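PDB 2EWO: putative agmatine deiminase from Streptococcus mutans, which probably catalyses the hydrolytic deimination of agmatine to N-carbamoylputrescine and ammonia. Local coordinates for residues Ile27-Pro32 with Val62-Pro67; Ile89-Asp94 with Ala138-Lys143. All coordinates share one frame; numbering follows the deposited sequence.

Contact 1: residues Ile27-Pro32 with Val62-Pro67; sequences IWMLWP and VSLCVP
The indole of Trp28 lies over Ser63, whose CB is 3.6 Å from the centroid of the six-membered ring and 23° off its normal, which meets the criterion for a CH-pi contact. Two residues on, Cys65 SG approaches the same ring differently: it lies in the ring plane, 3.7 Å from Trp28 CE3, a sulfur-aromatic contact made at the edge. Ser63 OG is hydrogen-bonded to Arg87 NE, outside the pair. The backbones beneath are parallel strands, their axes 4.8 Å apart at closest and 16° from exact alignment. Three hydrogen bonds establish the register: Ser63 N to Ile27 O at 2.8 Å, Met29 N to Ser63 O at 3.2 Å and Cys65 N to Met29 O at 2.9 Å. The first is nearly straight at the hydrogen, while the donor of the second is tilted from the carbonyl plane of its acceptor.

On the other face, CG of the selenomethionine Met29 touches both Val62 CG1 and Leu64 CD1, the latter 3.7 Å away. Beyond the strand end, Trp31 turns back to the partner: with CG anti to the backbone N (chi1 -170°), its side chain runs beside Val66, pointing the same way, and CZ3, on the six-membered ring, meets Leu64 CD2 obliquely.

Strands 24-29 and 62-66 belong to a beta-alpha-beta unit and are adjacent in a mixed sheet, flanked by strand 364-367 and strand 86-90. Helix 43-57, which connects the two strands of the unit, packs against Met29 through Phe49 and Val52. Helix 71-79 meets the neighbouring part of this face, with Ala74 on Trp31 and Val66, and Val78 on Leu64.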
loop_
_atom_site.group_PDB
_atom_site.type_symbol
_atom_site.label_atom_id
_atom_site.label_comp_id
_atom_site.label_asym_id
_atom_site.label_seq_id
_atom_site.Cartn_x
_atom_site.Cartn_y
_atom_site.Cartn_z
ATOM N N ILE A 27 -13.429 -2.504 -24.639
ATOM C CA ILE A 27 -12.463 -1.446 -24.431
ATOM C C ILE A 27 -11.925 -1.423 -23.017
ATOM O O ILE A 27 -12.665 -1.581 -22.050
ATOM C CB ILE A 27 -13.052 -0.072 -24.745
ATOM C CG1 ILE A 27 -13.128 0.105 -26.258
ATOM C CG2 ILE A 27 -12.191 1.031 -24.122
ATOM C CD1 ILE A 27 -13.800 1.387 -26.668
ATOM N N TRP A 28 -10.618 -1.213 -22.920
ATOM C CA TRP A 28 -9.930 -1.149 -21.644
ATOM C C TRP A 28 -9.601 0.288 -21.281
ATOM O O TRP A 28 -9.214 1.073 -22.146
ATOM C CB TRP A 28 -8.619 -1.939 -21.710
ATOM C CG TRP A 28 -8.791 -3.412 -21.957
ATOM C CD1 TRP A 28 -8.903 -4.046 -23.170
ATOM C CD2 TRP A 28 -8.871 -4.438 -20.963
ATOM N NE1 TRP A 28 -9.044 -5.401 -22.989
ATOM C CE2 TRP A 28 -9.030 -5.667 -21.645
ATOM C CE3 TRP A 28 -8.823 -4.438 -19.560
ATOM C CZ2 TRP A 28 -9.144 -6.877 -20.976
ATOM C CZ3 TRP A 28 -8.935 -5.644 -18.898
ATOM C CH2 TRP A 28 -9.094 -6.847 -19.609
HETATM N N MSE A 29 -9.766 0.622 -20.001
HETATM C CA MSE A 29 -9.427 1.947 -19.488
HETATM C C MSE A 29 -9.131 1.928 -17.976
HETATM O O MSE A 29 -9.776 1.213 -17.206
HETATM C CB MSE A 29 -10.518 2.974 -19.837
HETATM C CG MSE A 29 -11.954 2.661 -19.397
HETATM SE SE MSE A 29 -13.259 4.085 -19.929
HETATM C CE MSE A 29 -12.870 5.408 -18.537
ATOM N N LEU A 30 -8.125 2.705 -17.577
ATOM C CA LEU A 30 -7.695 2.790 -16.183
ATOM C C LEU A 30 -8.534 3.730 -15.305
ATOM O O LEU A 30 -9.686 4.020 -15.619
ATOM C CB LEU A 30 -6.217 3.196 -16.125
ATOM C CG LEU A 30 -5.205 2.121 -16.542
ATOM C CD1 LEU A 30 -3.839 2.750 -16.717
ATOM C CD2 LEU A 30 -5.168 1.007 -15.494
ATOM N N TRP A 31 -7.961 4.202 -14.203
ATOM C CA TRP A 31 -8.692 5.077 -13.295
ATOM C C TRP A 31 -7.785 6.109 -12.648
ATOM O O TRP A 31 -6.868 5.764 -11.911
ATOM C CB TRP A 31 -9.353 4.241 -12.210
ATOM C CG TRP A 31 -10.332 4.994 -11.361
ATOM C CD1 TRP A 31 -10.114 5.536 -10.120
ATOM C CD2 TRP A 31 -11.713 5.218 -11.659
ATOM N NE1 TRP A 31 -11.284 6.074 -9.625
ATOM C CE2 TRP A 31 -12.277 5.893 -10.552
ATOM C CE3 TRP A 31 -12.530 4.911 -12.758
ATOM C CZ2 TRP A 31 -13.621 6.262 -10.512
ATOM C CZ3 TRP A 31 -13.862 5.276 -12.720
ATOM C CH2 TRP A 31 -14.397 5.946 -11.601
ATOM N N PRO A 32 -8.047 7.395 -12.895
ATOM C CA PRO A 32 -7.249 8.488 -12.336
ATOM C C PRO A 32 -7.333 8.584 -10.827
ATOM O O PRO A 32 -8.410 8.433 -10.248
ATOM C CB PRO A 32 -7.838 9.714 -13.017
ATOM C CG PRO A 32 -9.288 9.341 -13.135
ATOM C CD PRO A 32 -9.194 7.924 -13.649
ATOM N N VAL A 62 -17.067 -2.578 -21.461
ATOM C CA VAL A 62 -15.923 -1.834 -20.960
ATOM C C VAL A 62 -15.281 -2.568 -19.798
ATOM O O VAL A 62 -15.973 -3.107 -18.921
ATOM C CB VAL A 62 -16.303 -0.442 -20.430
ATOM C CG1 VAL A 62 -15.036 0.357 -20.195
ATOM C CG2 VAL A 62 -17.234 0.269 -21.392
ATOM N N SER A 63 -13.946 -2.566 -19.804
ATOM C CA SER A 63 -13.114 -3.195 -18.766
ATOM C C SER A 63 -12.391 -2.088 -18.026
ATOM O O SER A 63 -11.300 -1.681 -18.398
ATOM C CB SER A 63 -12.091 -4.143 -19.393
ATOM O OG SER A 63 -12.721 -5.342 -19.816
ATOM N N LEU A 64 -13.032 -1.611 -16.973
ATOM C CA LEU A 64 -12.527 -0.536 -16.140
ATOM C C LEU A 64 -11.577 -1.078 -15.054
ATOM O O LEU A 64 -12.024 -1.733 -14.112
ATOM C CB LEU A 64 -13.735 0.155 -15.510
ATOM C CG LEU A 64 -13.536 1.501 -14.841
ATOM C CD1 LEU A 64 -13.096 2.489 -15.903
ATOM C CD2 LEU A 64 -14.805 1.947 -14.157
ATOM N N CYS A 65 -10.279 -0.805 -15.170
ATOM C CA CYS A 65 -9.312 -1.306 -14.186
ATOM C C CYS A 65 -8.920 -0.276 -13.146
ATOM O O CYS A 65 -8.212 0.674 -13.459
ATOM C CB CYS A 65 -8.053 -1.765 -14.899
ATOM S SG CYS A 65 -8.421 -2.676 -16.372
ATOM N N VAL A 66 -9.341 -0.451 -11.901
ATOM C CA VAL A 66 -8.968 0.558 -10.924
ATOM C C VAL A 66 -8.104 0.053 -9.771
ATOM O O VAL A 66 -8.212 -1.106 -9.342
ATOM C CB VAL A 66 -10.229 1.300 -10.363
ATOM C CG1 VAL A 66 -11.240 1.487 -11.476
ATOM C CG2 VAL A 66 -10.843 0.547 -9.194
ATOM N N PRO A 67 -7.186 0.910 -9.296
ATOM C CA PRO A 67 -6.308 0.556 -8.192
ATOM C C PRO A 67 -7.190 0.107 -7.057
ATOM O O PRO A 67 -8.319 0.559 -6.952
ATOM C CB PRO A 67 -5.597 1.869 -7.897
ATOM C CG PRO A 67 -5.375 2.400 -9.264
ATOM C CD PRO A 67 -6.720 2.157 -9.934
#

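Contact 2: residues Ile89-Asp94 with Ala138-Lys143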
loop_
_atom_site.group_PDB
_atom_site.type_symbol
_atom_site.label_atom_id
_atom_site.label_comp_id
_atom_site.label_asym_id
_atom_site.label_seq_id
_atom_site.Cartn_x
_atom_site.Cartn_y
_atom_site.Cartn_z
ATOM N N ILE A 89 -12.279 -4.433 -12.871
ATOM C CA ILE A 89 -11.230 -5.377 -12.461
ATOM C C ILE A 89 -10.175 -4.618 -11.672
ATOM O O ILE A 89 -9.840 -3.483 -12.006
ATOM C CB ILE A 89 -10.515 -6.094 -13.662
ATOM C CG1 ILE A 89 -9.967 -5.073 -14.655
ATOM C CG2 ILE A 89 -11.474 -7.059 -14.351
ATOM C CD1 ILE A 89 -11.045 -4.352 -15.447
ATOM N N GLU A 90 -9.653 -5.239 -10.621
ATOM C CA GLU A 90 -8.639 -4.591 -9.801
ATOM C C GLU A 90 -7.294 -4.525 -10.505
ATOM O O GLU A 90 -6.766 -5.556 -10.925
ATOM C CB GLU A 90 -8.453 -5.342 -8.499
ATOM C CG GLU A 90 -7.611 -4.568 -7.535
ATOM C CD GLU A 90 -6.853 -5.466 -6.609
ATOM O OE1 GLU A 90 -7.502 -6.252 -5.894
ATOM O OE2 GLU A 90 -5.607 -5.389 -6.607
HETATM N N MSE A 91 -6.736 -3.322 -10.625
HETATM C CA MSE A 91 -5.433 -3.159 -11.259
HETATM C C MSE A 91 -4.737 -1.878 -10.821
HETATM O O MSE A 91 -5.333 -0.811 -10.878
HETATM C CB MSE A 91 -5.580 -3.159 -12.773
HETATM C CG MSE A 91 -4.271 -3.310 -13.490
HETATM SE SE MSE A 91 -4.451 -3.597 -15.404
HETATM C CE MSE A 91 -5.771 -5.019 -15.421
ATOM N N THR A 92 -3.480 -1.988 -10.377
ATOM C CA THR A 92 -2.696 -0.822 -9.933
ATOM C C THR A 92 -2.049 -0.095 -11.113
ATOM O O THR A 92 -1.704 -0.715 -12.118
ATOM C CB THR A 92 -1.537 -1.208 -8.962
ATOM O OG1 THR A 92 -0.553 -1.966 -9.668
ATOM C CG2 THR A 92 -2.039 -2.011 -7.793
ATOM N N ASN A 93 -1.871 1.215 -10.983
ATOM C CA ASN A 93 -1.246 2.018 -12.031
ATOM C C ASN A 93 -0.798 3.328 -11.429
ATOM O O ASN A 93 -1.416 3.831 -10.490
ATOM C CB ASN A 93 -2.239 2.316 -13.144
ATOM C CG ASN A 93 -3.400 3.166 -12.663
ATOM O OD1 ASN A 93 -3.224 4.339 -12.323
ATOM N ND2 ASN A 93 -4.597 2.571 -12.615
ATOM N N ASP A 94 0.265 3.894 -11.979
ATOM C CA ASP A 94 0.775 5.163 -11.473
ATOM C C ASP A 94 -0.050 6.324 -12.001
ATOM O O ASP A 94 -0.111 7.392 -11.383
ATOM C CB ASP A 94 2.240 5.317 -11.868
ATOM C CG ASP A 94 3.106 4.225 -11.277
ATOM O OD1 ASP A 94 3.124 4.120 -10.029
ATOM O OD2 ASP A 94 3.747 3.482 -12.056
ATOM N N ALA A 138 4.268 -0.090 -16.177
ATOM C CA ALA A 138 4.925 -1.053 -17.053
ATOM C C ALA A 138 4.393 -2.464 -16.771
ATOM O O ALA A 138 4.758 -3.426 -17.446
ATOM C CB ALA A 138 6.431 -1.011 -16.858
ATOM N N LEU A 139 3.537 -2.594 -15.767
ATOM C CA LEU A 139 2.970 -3.897 -15.453
ATOM C C LEU A 139 1.604 -4.051 -16.095
ATOM O O LEU A 139 1.213 -5.143 -16.505
ATOM C CB LEU A 139 2.840 -4.074 -13.945
ATOM C CG LEU A 139 4.047 -4.716 -13.258
ATOM C CD1 LEU A 139 4.087 -4.302 -11.797
ATOM C CD2 LEU A 139 3.968 -6.229 -13.420
ATOM N N VAL A 140 0.883 -2.942 -16.184
ATOM C CA VAL A 140 -0.446 -2.925 -16.762
ATOM C C VAL A 140 -0.588 -3.744 -18.043
ATOM O O VAL A 140 -1.521 -4.548 -18.151
ATOM C CB VAL A 140 -0.896 -1.486 -17.046
ATOM C CG1 VAL A 140 -2.366 -1.474 -17.403
ATOM C CG2 VAL A 140 -0.633 -0.604 -15.830
ATOM N N ALA A 141 0.316 -3.562 -19.011
ATOM C CA ALA A 141 0.212 -4.320 -20.274
ATOM C C ALA A 141 0.274 -5.834 -20.076
ATOM O O ALA A 141 -0.564 -6.565 -20.610
ATOM C CB ALA A 141 1.284 -3.880 -21.256
ATOM N N ARG A 142 1.246 -6.299 -19.295
ATOM C CA ARG A 142 1.399 -7.726 -19.027
ATOM C C ARG A 142 0.191 -8.242 -18.251
ATOM O O ARG A 142 -0.365 -9.288 -18.578
ATOM C CB ARG A 142 2.668 -7.972 -18.210
ATOM C CG ARG A 142 2.999 -9.434 -17.960
ATOM C CD ARG A 142 3.654 -10.052 -19.176
ATOM N NE ARG A 142 3.861 -11.494 -19.058
ATOM C CZ ARG A 142 2.930 -12.417 -19.300
ATOM N NH1 ARG A 142 1.710 -12.058 -19.673
ATOM N NH2 ARG A 142 3.227 -13.706 -19.198
ATOM N N LYS A 143 -0.210 -7.497 -17.224
ATOM C CA LYS A 143 -1.350 -7.877 -16.387
ATOM C C LYS A 143 -2.657 -8.056 -17.172
ATOM O O LYS A 143 -3.405 -9.015 -16.964
ATOM C CB LYS A 143 -1.591 -6.836 -15.288
ATOM C CG LYS A 143 -0.649 -6.860 -14.085
ATOM C CD LYS A 143 -1.097 -5.789 -13.068
ATOM C CE LYS A 143 -0.096 -5.539 -11.937
ATOM N NZ LYS A 143 -0.477 -4.372 -11.074
#
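Glu90 OE1 of the second subunit is gripped by both segments: Lys143 NZ forms a salt bridge with it and Thr92 N gives it a hydrogen bond, so one carboxylate oxygen bridges the two segments. Lys143 NZ also comes to 2.8 Å from Thr92 OG1, but the angle is too poor for that approach to count as a hydrogen bond, and Thr92 OG1 is instead hydrogen-bonded to Gln136 OE1. The long reach of Lys143 is explained by its torsions: beyond CG the chain is fully extended, and it meets the threonine side chain at about a right angle.

The apolar half of the contact is made by Met91 and Val140, and by the aliphatic part of Lys143. Met91, a selenomethionine, has CG anti to its own N (chi1 -167°) and a bend at chi3. This carries SE to 3.6 Å from Val140 CG1, the two side chains again crossing almost perpendicularly. Along the shaft of Lys143 the relation changes: Met91 CG passes CD at 4.0 Å, with the chains running in opposite directions. The other valine branch, CG2, faces Thr92 O at 3.9 Å and lies 4.3 Å from Asn93 CB.

Helix 137-146 therefore presents one flank to the loop that continues strand 86-90. Glu90 in turn pairs with Lys143 of the second subunit, making this loop-helix junction part of a subunit interface. Its setting is consistent with the alpha/beta propeller fold of the guanidino-group-modifying enzyme superfamily, here at a contact between subunits.

Overall arrangement
Both contacts are buried, but in different surroundings. Contact 1 lies mostly within one sheet, and no other chain touches its segments; contact 2 is closed by the second subunit. They meet because strand 86-90 neighbours strand 62-66: Leu64 O to Ile89 N and Val66 O to Met91 N, both at 3.0 Å, are probable hydrogen bonds. Leu30 of contact 1 also packs on Asn93 of contact 2. The chemistry follows position. Residues 27-32 and 62-67 are paired by backbone hydrogen bonds and apolar or aromatic packing, whereas residues 89-94 and 138-143 meet mainly through side chains, without a hydrogen bond between the two segments, and charged groups bridge to the other subunit.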